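Local coordinates for protein alpha-galactosidase (Thermus thermophilus, PDB 6LCJ) that probably hydrolyses terminal alpha-galactosidic bonds, as a thermostable glycoside hydrolase that assembles as a hexamer, at residues Leu177-Arg180 with Val181-Glu184; Phe193-Asp196 with Asp197-Arg201; Glu329-Glu333 with Ala334-Phe338. All blocks are in the same frame, centred on the assembly; numbering follows the deposited sequence.

Taken from the N terminus, the three contacts come in series, each joining neighbouring residues, with none nested in or crossing another. Contact 1 is one run of helix 175-185, on the outside of the parallel-stranded barrel. The chain then enters strand 192-195, and contact 2 follows it from that strand into the loop after it. Contacts 1 and 2 touch: Phe193 and Ile195 of the strand pack against Leu178, Val181 and Leu182 of the helix. Contact 3 comes much later and closes the turn between helix 317-331 and strand 335-338, in the same sheet as strand 192-195. Its centre lies about 17 Å from that of contact 2, without touching it.

Contact 1 of 3, residues Leu177-Arg180 with Val181-Glu184; sequences LLLR and VLDE
Leu177 and Val181 meet one turn apart on helix 175-185, where the backbone N of Val181 donates to the carbonyl O of Leu177 at 3.1 Å, with a nearly straight N-H...O angle of 163°. The same i to i+4 pattern repeats along the segment: Leu182 N reaches Leu178 O at 2.8 Å and Asp183 N reaches Leu179 O at 3.2 Å, whereas the bond from Glu184 N to Arg180 O is weak. All four carbonyls of 177-180 thus have an amide partner in the following turn, that of Arg180 only weakly.

The side chains add apolar contact. Val181 holds CG2 anti to its carbonyl carbon, which lays that methyl alongside Leu177, with CG2 4.2 Å from Leu177 CD1; both residues also touch Phe169. Leu179 and Leu182 come together at an oblique angle through their CD2 methyls, and both continue onto helix 216-224, through Phe218 and Ile223 among others. Asp183 turns its carboxylate away from this turn to a salt bridge with Arg226.

Chemically, the contact divides its labour: the carbonyls of 177-180 and amides of 181-184 pair within the helix, the leucine and valine branches meet one another and neighbouring elements of the barrel domain, and Asp183's charge is answered beyond the helix.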
ATOM      1  N   LEU E 177      45.004 -23.220  27.501  1.00 45.55           N
ATOM      2  CA  LEU E 177      44.174 -22.571  28.506  1.00 38.63           C
ATOM      3  C   LEU E 177      43.320 -23.579  29.271  1.00 41.80           C
ATOM      4  O   LEU E 177      43.190 -23.482  30.499  1.00 40.47           O
ATOM      5  CB  LEU E 177      43.297 -21.521  27.829  1.00 45.08           C
ATOM      6  CG  LEU E 177      41.987 -21.073  28.479  1.00 41.23           C
ATOM      7  CD1 LEU E 177      42.277 -20.204  29.669  1.00 41.27           C
ATOM      8  CD2 LEU E 177      41.188 -20.302  27.466  1.00 40.45           C
ATOM      9  N   LEU E 178      42.744 -24.563  28.568  1.00 35.90           N
ATOM     10  CA  LEU E 178      41.886 -25.532  29.242  1.00 36.97           C
ATOM     11  C   LEU E 178      42.688 -26.526  30.072  1.00 41.21           C
ATOM     12  O   LEU E 178      42.162 -27.080  31.048  1.00 39.88           O
ATOM     13  CB  LEU E 178      41.005 -26.269  28.226  1.00 39.27           C
ATOM     14  CG  LEU E 178      39.937 -25.403  27.526  1.00 44.59           C
ATOM     15  CD1 LEU E 178      39.098 -26.212  26.539  1.00 40.94           C
ATOM     16  CD2 LEU E 178      39.031 -24.688  28.534  1.00 34.48           C
ATOM     17  N   LEU E 179      43.953 -26.772  29.713  1.00 43.06           N
ATOM     18  CA  LEU E 179      44.792 -27.625  30.550  1.00 38.94           C
ATOM     19  C   LEU E 179      45.099 -26.953  31.885  1.00 39.01           C
ATOM     20  O   LEU E 179      45.128 -27.615  32.925  1.00 42.27           O
ATOM     21  CB  LEU E 179      46.077 -28.002  29.811  1.00 44.37           C
ATOM     22  CG  LEU E 179      45.907 -29.143  28.793  1.00 43.93           C
ATOM     23  CD1 LEU E 179      47.125 -29.306  27.913  1.00 43.99           C
ATOM     24  CD2 LEU E 179      45.560 -30.451  29.482  1.00 41.48           C
ATOM     25  N   ARG E 180      45.290 -25.636  31.890  1.00 39.41           N
ATOM     26  CA  ARG E 180      45.492 -24.957  33.165  1.00 37.41           C
ATOM     27  C   ARG E 180      44.210 -24.935  33.980  1.00 41.59           C
ATOM     28  O   ARG E 180      44.229 -25.158  35.197  1.00 43.52           O
ATOM     29  CB  ARG E 180      46.011 -23.539  32.932  1.00 38.48           C
ATOM     30  CG  ARG E 180      47.356 -23.518  32.223  1.00 45.38           C
ATOM     31  CD  ARG E 180      48.037 -22.177  32.331  1.00 42.84           C
ATOM     32  NE  ARG E 180      47.315 -21.172  31.571  1.00 52.22           N
ATOM     33  CZ  ARG E 180      47.297 -21.114  30.241  1.00 59.18           C
ATOM     34  NH1 ARG E 180      47.972 -22.007  29.520  1.00 56.75           N
ATOM     35  NH2 ARG E 180      46.598 -20.160  29.629  1.00 52.86           N
ATOM     36  N   VAL E 181      43.084 -24.658  33.326  1.00 40.97           N
ATOM     37  CA  VAL E 181      41.810 -24.637  34.030  1.00 34.69           C
ATOM     38  C   VAL E 181      41.493 -26.020  34.575  1.00 37.15           C
ATOM     39  O   VAL E 181      40.991 -26.159  35.699  1.00 37.40           O
ATOM     40  CB  VAL E 181      40.709 -24.103  33.091  1.00 35.53           C
ATOM     41  CG1 VAL E 181      39.346 -24.281  33.696  1.00 32.90           C
ATOM     42  CG2 VAL E 181      40.968 -22.637  32.780  1.00 34.45           C
ATOM     43  N   LEU E 182      41.813 -27.067  33.797  1.00 37.49           N
ATOM     44  CA  LEU E 182      41.589 -28.441  34.240  1.00 35.20           C
ATOM     45  C   LEU E 182      42.304 -28.715  35.555  1.00 39.92           C
ATOM     46  O   LEU E 182      41.733 -29.323  36.473  1.00 38.94           O
ATOM     47  CB  LEU E 182      42.052 -29.421  33.164  1.00 34.09           C
ATOM     48  CG  LEU E 182      42.127 -30.914  33.522  1.00 34.60           C
ATOM     49  CD1 LEU E 182      40.752 -31.551  33.670  1.00 32.56           C
ATOM     50  CD2 LEU E 182      42.943 -31.662  32.489  1.00 27.12           C
ATOM     51  N   ASP E 183      43.542 -28.233  35.674  1.00 40.54           N
ATOM     52  CA  ASP E 183      44.293 -28.350  36.920  1.00 41.05           C
ATOM     53  C   ASP E 183      43.510 -27.800  38.107  1.00 41.49           C
ATOM     54  O   ASP E 183      43.363 -28.470  39.135  1.00 45.12           O
ATOM     55  CB  ASP E 183      45.622 -27.615  36.784  1.00 51.64           C
ATOM     56  CG  ASP E 183      46.772 -28.424  37.296  1.00 65.65           C
ATOM     57  OD1 ASP E 183      46.578 -29.649  37.459  1.00 59.87           O
ATOM     58  OD2 ASP E 183      47.854 -27.839  37.545  1.00 73.43           O
ATOM     59  N   GLU E 184      43.009 -26.570  37.991  1.00 38.73           N
ATOM     60  CA  GLU E 184      42.255 -25.983  39.093  1.00 39.28           C
ATOM     61  C   GLU E 184      40.908 -26.668  39.285  1.00 40.85           C
ATOM     62  O   GLU E 184      40.463 -26.867  40.423  1.00 37.92           O
ATOM     63  CB  GLU E 184      42.054 -24.500  38.850  1.00 42.73           C
ATOM     64  CG  GLU E 184      43.323 -23.787  38.524  1.00 47.60           C
ATOM     65  CD  GLU E 184      43.636 -22.748  39.561  1.00 57.52           C
ATOM     66  OE1 GLU E 184      44.091 -21.643  39.180  1.00 64.03           O
ATOM     67  OE2 GLU E 184      43.398 -23.036  40.760  1.00 60.13           O
TER

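Contact 2 of 3, residues Phe193-Asp196 with Asp197-Arg201; sequences FQID and DGWQR
Asp196 and Asp197 are joined by more than the peptide bond, for the carboxylate of Asp196 reaches forward along the chain to accept the next backbone amide, Asp197 N to Asp196 OD1 at 2.8 Å. With CG anti to the backbone N (chi1 -151°), the carboxylate lies beside its own carbonyl carbon, and the amide approaches OD1 from above the carboxylate plane.

Further hydrogen bonds brace the loop. Gln194 NE2 donates to Asp196 OD2 at 2.9 Å, on the anti side, and OD2 also forms a salt bridge with Lys302. Gln200 uses both ends of its amide: NE2 gives to Asp197 OD1 at 2.6 Å, nearly straight, while OE1 accepts from Gly198 N at 3.1 Å. Asp197 OD2 is hydrogen-bonded to Trp268 NE1, and Trp199 NE1 to Trp233 O.

Apolar contact pairs Trp199 CD1 with Ile195 CG2 at 4.0 Å, the side chains crossing at about a right angle. The carbonyl O of Asp196 meets the indole edge, 3.1 Å from CD1.

With an alanine here, Asp197 N and Gln194 NE2 would probably lose their carboxylate acceptor and Lys302 its ion-pair mate. Loops after the strands line the active-site end of TIM-barrel enzymes; in this one, after strand 192-195, bonding fixes how two buried carboxylates are turned.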
ATOM      1  N   PHE E 193      34.419 -32.731  32.788  1.00 30.20           N
ATOM      2  CA  PHE E 193      35.049 -31.514  32.291  1.00 25.51           C
ATOM      3  C   PHE E 193      34.679 -31.405  30.815  1.00 33.58           C
ATOM      4  O   PHE E 193      35.158 -32.199  29.996  1.00 35.01           O
ATOM      5  CB  PHE E 193      36.558 -31.572  32.484  1.00 26.77           C
ATOM      6  CG  PHE E 193      37.264 -30.294  32.151  1.00 29.83           C
ATOM      7  CD1 PHE E 193      37.608 -29.995  30.845  1.00 26.37           C
ATOM      8  CD2 PHE E 193      37.592 -29.386  33.150  1.00 29.49           C
ATOM      9  CE1 PHE E 193      38.272 -28.813  30.536  1.00 28.77           C
ATOM     10  CE2 PHE E 193      38.260 -28.197  32.845  1.00 31.80           C
ATOM     11  CZ  PHE E 193      38.603 -27.915  31.529  1.00 30.60           C
ATOM     12  N   GLN E 194      33.820 -30.441  30.470  1.00 30.42           N
ATOM     13  CA  GLN E 194      33.181 -30.415  29.158  1.00 30.64           C
ATOM     14  C   GLN E 194      33.677 -29.236  28.332  1.00 27.59           C
ATOM     15  O   GLN E 194      33.524 -28.086  28.740  1.00 31.13           O
ATOM     16  CB  GLN E 194      31.662 -30.370  29.288  1.00 29.28           C
ATOM     17  CG  GLN E 194      30.932 -30.538  27.946  1.00 35.29           C
ATOM     18  CD  GLN E 194      30.031 -29.356  27.655  1.00 38.66           C
ATOM     19  OE1 GLN E 194      29.144 -29.028  28.458  1.00 33.07           O
ATOM     20  NE2 GLN E 194      30.264 -28.687  26.523  1.00 34.41           N
ATOM     21  N   ILE E 195      34.267 -29.537  27.172  1.00 30.74           N
ATOM     22  CA  ILE E 195      34.722 -28.536  26.208  1.00 31.91           C
ATOM     23  C   ILE E 195      33.547 -28.146  25.319  1.00 32.22           C
ATOM     24  O   ILE E 195      32.916 -29.008  24.698  1.00 32.25           O
ATOM     25  CB  ILE E 195      35.886 -29.072  25.362  1.00 27.07           C
ATOM     26  CG1 ILE E 195      37.082 -29.355  26.245  1.00 34.97           C
ATOM     27  CG2 ILE E 195      36.297 -28.083  24.289  1.00 30.23           C
ATOM     28  CD1 ILE E 195      37.785 -30.571  25.824  1.00 38.38           C
ATOM     29  N   ASP E 196      33.264 -26.853  25.240  1.00 27.64           N
ATOM     30  CA  ASP E 196      32.098 -26.408  24.509  1.00 29.03           C
ATOM     31  C   ASP E 196      32.503 -25.861  23.137  1.00 31.94           C
ATOM     32  O   ASP E 196      33.539 -26.240  22.573  1.00 34.64           O
ATOM     33  CB  ASP E 196      31.338 -25.367  25.339  1.00 30.32           C
ATOM     34  CG  ASP E 196      29.844 -25.359  25.038  1.00 38.78           C
ATOM     35  OD1 ASP E 196      29.406 -24.510  24.208  1.00 38.30           O
ATOM     36  OD2 ASP E 196      29.108 -26.173  25.652  1.00 40.36           O
ATOM     37  N   ASP E 197      31.675 -24.976  22.592  1.00 30.79           N
ATOM     38  CA  ASP E 197      31.914 -24.372  21.292  1.00 29.19           C
ATOM     39  C   ASP E 197      33.254 -23.652  21.295  1.00 31.91           C
ATOM     40  O   ASP E 197      33.607 -22.975  22.263  1.00 28.46           O
ATOM     41  CB  ASP E 197      30.757 -23.416  20.989  1.00 29.75           C
ATOM     42  CG  ASP E 197      30.825 -22.783  19.617  1.00 28.56           C
ATOM     43  OD1 ASP E 197      31.593 -23.234  18.742  1.00 33.72           O
ATOM     44  OD2 ASP E 197      30.060 -21.817  19.405  1.00 33.23           O
ATOM     45  N   GLY E 198      34.030 -23.854  20.225  1.00 31.70           N
ATOM     46  CA  GLY E 198      35.318 -23.209  20.080  1.00 29.02           C
ATOM     47  C   GLY E 198      36.492 -24.123  19.770  1.00 30.97           C
ATOM     48  O   GLY E 198      37.585 -23.641  19.457  1.00 33.91           O
ATOM     49  N   TRP E 199      36.303 -25.436  19.876  1.00 32.19           N
ATOM     50  CA  TRP E 199      37.379 -26.368  19.558  1.00 34.87           C
ATOM     51  C   TRP E 199      37.437 -26.757  18.083  1.00 36.60           C
ATOM     52  O   TRP E 199      38.493 -27.195  17.620  1.00 37.18           O
ATOM     53  CB  TRP E 199      37.247 -27.642  20.395  1.00 32.67           C
ATOM     54  CG  TRP E 199      36.025 -28.442  20.063  1.00 34.15           C
ATOM     55  CD1 TRP E 199      34.784 -28.312  20.619  1.00 33.28           C
ATOM     56  CD2 TRP E 199      35.921 -29.494  19.095  1.00 37.86           C
ATOM     57  NE1 TRP E 199      33.913 -29.215  20.058  1.00 35.08           N
ATOM     58  CE2 TRP E 199      34.585 -29.959  19.125  1.00 36.87           C
ATOM     59  CE3 TRP E 199      36.825 -30.088  18.204  1.00 36.20           C
ATOM     60  CZ2 TRP E 199      34.134 -30.990  18.300  1.00 32.96           C
ATOM     61  CZ3 TRP E 199      36.377 -31.118  17.394  1.00 33.27           C
ATOM     62  CH2 TRP E 199      35.041 -31.557  17.447  1.00 35.07           C
ATOM     63  N   GLN E 200      36.348 -26.587  17.337  1.00 34.07           N
ATOM     64  CA  GLN E 200      36.199 -27.108  15.984  1.00 37.47           C
ATOM     65  C   GLN E 200      36.691 -26.114  14.930  1.00 37.62           C
ATOM     66  O   GLN E 200      36.841 -24.917  15.181  1.00 36.26           O
ATOM     67  CB  GLN E 200      34.733 -27.472  15.718  1.00 31.99           C
ATOM     68  CG  GLN E 200      33.802 -26.276  15.520  1.00 33.02           C
ATOM     69  CD  GLN E 200      33.445 -25.538  16.827  1.00 33.37           C
ATOM     70  OE1 GLN E 200      33.956 -25.847  17.903  1.00 33.26           O
ATOM     71  NE2 GLN E 200      32.561 -24.562  16.723  1.00 32.69           N
ATOM     72  N   ARG E 201      36.942 -26.632  13.721  1.00 42.02           N
ATOM     73  CA  ARG E 201      37.356 -25.756  12.625  1.00 40.59           C
ATOM     74  C   ARG E 201      36.181 -24.987  12.036  1.00 40.02           C
ATOM     75  O   ARG E 201      36.350 -23.836  11.615  1.00 41.10           O
ATOM     76  CB  ARG E 201      38.051 -26.563  11.530  1.00 42.08           C
ATOM     77  CG  ARG E 201      39.325 -27.267  11.972  1.00 44.26           C
ATOM     78  CD  ARG E 201      39.855 -28.195  10.882  1.00 50.84           C
ATOM     79  NE  ARG E 201      40.302 -27.436   9.714  1.00 60.67           N
ATOM     80  CZ  ARG E 201      41.406 -26.690   9.687  1.00 68.19           C
ATOM     81  NH1 ARG E 201      42.184 -26.611  10.767  1.00 63.37           N
ATOM     82  NH2 ARG E 201      41.738 -26.021   8.583  1.00 68.64           N
TER

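Contact 3 of 3, residues Glu329-Glu333 with Ala334-Phe338; sequences EAAGE and AYLLF
Ala331 presents its CB to the branched end of Leu336, lying 3.8 Å from CD1 and 4.0 Å from CD2, so the methyl sits against both arms of the fork. Leu336 keeps CG anti to its carbonyl carbon (chi1 -61°), which brings the end of the side chain close to Ala331. Beyond this pair, Leu336 rests on Leu301 and Leu303 of strand 298-303, and Ala331 on Val290 of helix 280-296. A second alanine joins in, with Ala334 CB 4.3 Å from Ala331 CB.

One backbone bond closes the reversal: Ala334 N donates to Ala331 O at 3.0 Å, meeting the oxygen from above the carbonyl plane. It spans a type II' beta turn, whose second position is Gly332, with a phi of 58° that glycine accommodates readily. Gly332 N in turn makes a hydrogen bond with Glu329 O at the end of the helix. The carbonyl O of Ala334 is taken by Arg328, so the last residue of the turn, just ahead of strand 335-338, is also tied to the helix.

The turn returns the chain from helix 317-331 to strand 335-338 and so completes a beta-alpha-beta unit that began with strand 298-303, the repeating element of the TIM-barrel fold to which the melibiase family belongs.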
ATOM      1  N   GLU E 329      21.682 -44.772  19.678  1.00 38.54           N
ATOM      2  CA  GLU E 329      22.314 -46.085  19.602  1.00 35.04           C
ATOM      3  C   GLU E 329      23.806 -45.966  19.350  1.00 34.62           C
ATOM      4  O   GLU E 329      24.596 -46.733  19.909  1.00 36.46           O
ATOM      5  CB  GLU E 329      21.658 -46.924  18.512  1.00 33.87           C
ATOM      6  CG  GLU E 329      20.323 -47.507  18.921  1.00 36.48           C
ATOM      7  CD  GLU E 329      20.459 -48.687  19.898  1.00 44.16           C
ATOM      8  OE1 GLU E 329      21.597 -49.055  20.273  1.00 42.56           O
ATOM      9  OE2 GLU E 329      19.419 -49.249  20.298  1.00 45.70           O
ATOM     10  N   ALA E 330      24.215 -45.008  18.522  1.00 34.31           N
ATOM     11  CA  ALA E 330      25.639 -44.837  18.264  1.00 36.25           C
ATOM     12  C   ALA E 330      26.387 -44.416  19.520  1.00 35.49           C
ATOM     13  O   ALA E 330      27.586 -44.693  19.648  1.00 36.01           O
ATOM     14  CB  ALA E 330      25.861 -43.823  17.146  1.00 28.54           C
ATOM     15  N   ALA E 331      25.701 -43.755  20.456  1.00 37.35           N
ATOM     16  CA  ALA E 331      26.323 -43.273  21.684  1.00 33.76           C
ATOM     17  C   ALA E 331      26.328 -44.317  22.786  1.00 33.09           C
ATOM     18  O   ALA E 331      27.060 -44.162  23.772  1.00 36.87           O
ATOM     19  CB  ALA E 331      25.611 -42.010  22.186  1.00 28.44           C
ATOM     20  N   GLY E 332      25.543 -45.372  22.635  1.00 33.63           N
ATOM     21  CA  GLY E 332      25.505 -46.394  23.660  1.00 30.63           C
ATOM     22  C   GLY E 332      25.099 -45.795  24.984  1.00 32.46           C
ATOM     23  O   GLY E 332      24.083 -45.098  25.096  1.00 40.41           O
ATOM     24  N   GLU E 333      25.904 -46.052  26.003  1.00 34.79           N
ATOM     25  CA  GLU E 333      25.603 -45.591  27.349  1.00 41.21           C
ATOM     26  C   GLU E 333      26.240 -44.245  27.671  1.00 34.81           C
ATOM     27  O   GLU E 333      26.124 -43.774  28.803  1.00 35.63           O
ATOM     28  CB  GLU E 333      26.040 -46.654  28.360  1.00 47.42           C
ATOM     29  CG  GLU E 333      25.391 -48.014  28.080  1.00 52.00           C
ATOM     30  CD  GLU E 333      25.746 -49.084  29.105  1.00 58.03           C
ATOM     31  OE1 GLU E 333      26.955 -49.327  29.341  1.00 61.46           O
ATOM     32  OE2 GLU E 333      24.805 -49.689  29.667  1.00 51.77           O
ATOM     33  N   ALA E 334      26.893 -43.612  26.704  1.00 34.20           N
ATOM     34  CA  ALA E 334      27.387 -42.269  26.918  1.00 32.63           C
ATOM     35  C   ALA E 334      26.236 -41.361  27.327  1.00 37.74           C
ATOM     36  O   ALA E 334      25.056 -41.683  27.130  1.00 36.90           O
ATOM     37  CB  ALA E 334      28.068 -41.746  25.660  1.00 31.48           C
ATOM     38  N   TYR E 335      26.588 -40.237  27.952  1.00 34.81           N
ATOM     39  CA  TYR E 335      25.608 -39.258  28.412  1.00 31.28           C
ATOM     40  C   TYR E 335      25.349 -38.261  27.289  1.00 31.82           C
ATOM     41  O   TYR E 335      26.276 -37.578  26.836  1.00 32.31           O
ATOM     42  CB  TYR E 335      26.102 -38.521  29.659  1.00 27.43           C
ATOM     43  CG  TYR E 335      24.997 -37.790  30.401  1.00 28.37           C
ATOM     44  CD1 TYR E 335      24.554 -36.542  29.971  1.00 28.47           C
ATOM     45  CD2 TYR E 335      24.385 -38.353  31.515  1.00 23.91           C
ATOM     46  CE1 TYR E 335      23.541 -35.874  30.634  1.00 27.40           C
ATOM     47  CE2 TYR E 335      23.373 -37.694  32.181  1.00 29.08           C
ATOM     48  CZ  TYR E 335      22.954 -36.452  31.736  1.00 28.17           C
ATOM     49  OH  TYR E 335      21.947 -35.786  32.389  1.00 27.37           O
ATOM     50  N   LEU E 336      24.099 -38.159  26.855  1.00 24.41           N
ATOM     51  CA  LEU E 336      23.727 -37.169  25.853  1.00 27.96           C
ATOM     52  C   LEU E 336      22.903 -36.073  26.520  1.00 30.14           C
ATOM     53  O   LEU E 336      21.843 -36.345  27.108  1.00 27.17           O
ATOM     54  CB  LEU E 336      22.962 -37.806  24.695  1.00 28.40           C
ATOM     55  CG  LEU E 336      23.759 -38.863  23.944  1.00 28.47           C
ATOM     56  CD1 LEU E 336      22.923 -39.430  22.818  1.00 29.08           C
ATOM     57  CD2 LEU E 336      25.076 -38.285  23.439  1.00 25.15           C
ATOM     58  N   LEU E 337      23.420 -34.852  26.462  1.00 28.26           N
ATOM     59  CA  LEU E 337      22.710 -33.659  26.881  1.00 27.98           C
ATOM     60  C   LEU E 337      22.159 -32.997  25.628  1.00 27.93           C
ATOM     61  O   LEU E 337      22.935 -32.595  24.753  1.00 25.44           O
ATOM     62  CB  LEU E 337      23.637 -32.700  27.628  1.00 26.88           C
ATOM     63  CG  LEU E 337      22.990 -31.348  27.964  1.00 29.99           C
ATOM     64  CD1 LEU E 337      21.934 -31.508  29.050  1.00 27.93           C
ATOM     65  CD2 LEU E 337      24.026 -30.330  28.382  1.00 31.11           C
ATOM     66  N   PHE E 338      20.829 -32.907  25.533  1.00 28.73           N
ATOM     67  CA  PHE E 338      20.162 -32.292  24.383  1.00 28.53           C
ATOM     68  C   PHE E 338      19.975 -30.801  24.627  1.00 27.36           C
ATOM     69  O   PHE E 338      19.450 -30.401  25.674  1.00 24.88           O
ATOM     70  CB  PHE E 338      18.796 -32.936  24.117  1.00 25.15           C
ATOM     71  CG  PHE E 338      18.860 -34.263  23.382  1.00 30.63           C
ATOM     72  CD1 PHE E 338      19.977 -35.090  23.481  1.00 30.52           C
ATOM     73  CD2 PHE E 338      17.784 -34.699  22.624  1.00 27.09           C
ATOM     74  CE1 PHE E 338      20.015 -36.315  22.841  1.00 30.05           C
ATOM     75  CE2 PHE E 338      17.818 -35.928  21.971  1.00 29.00           C
ATOM     76  CZ  PHE E 338      18.934 -36.733  22.082  1.00 29.66           C
TER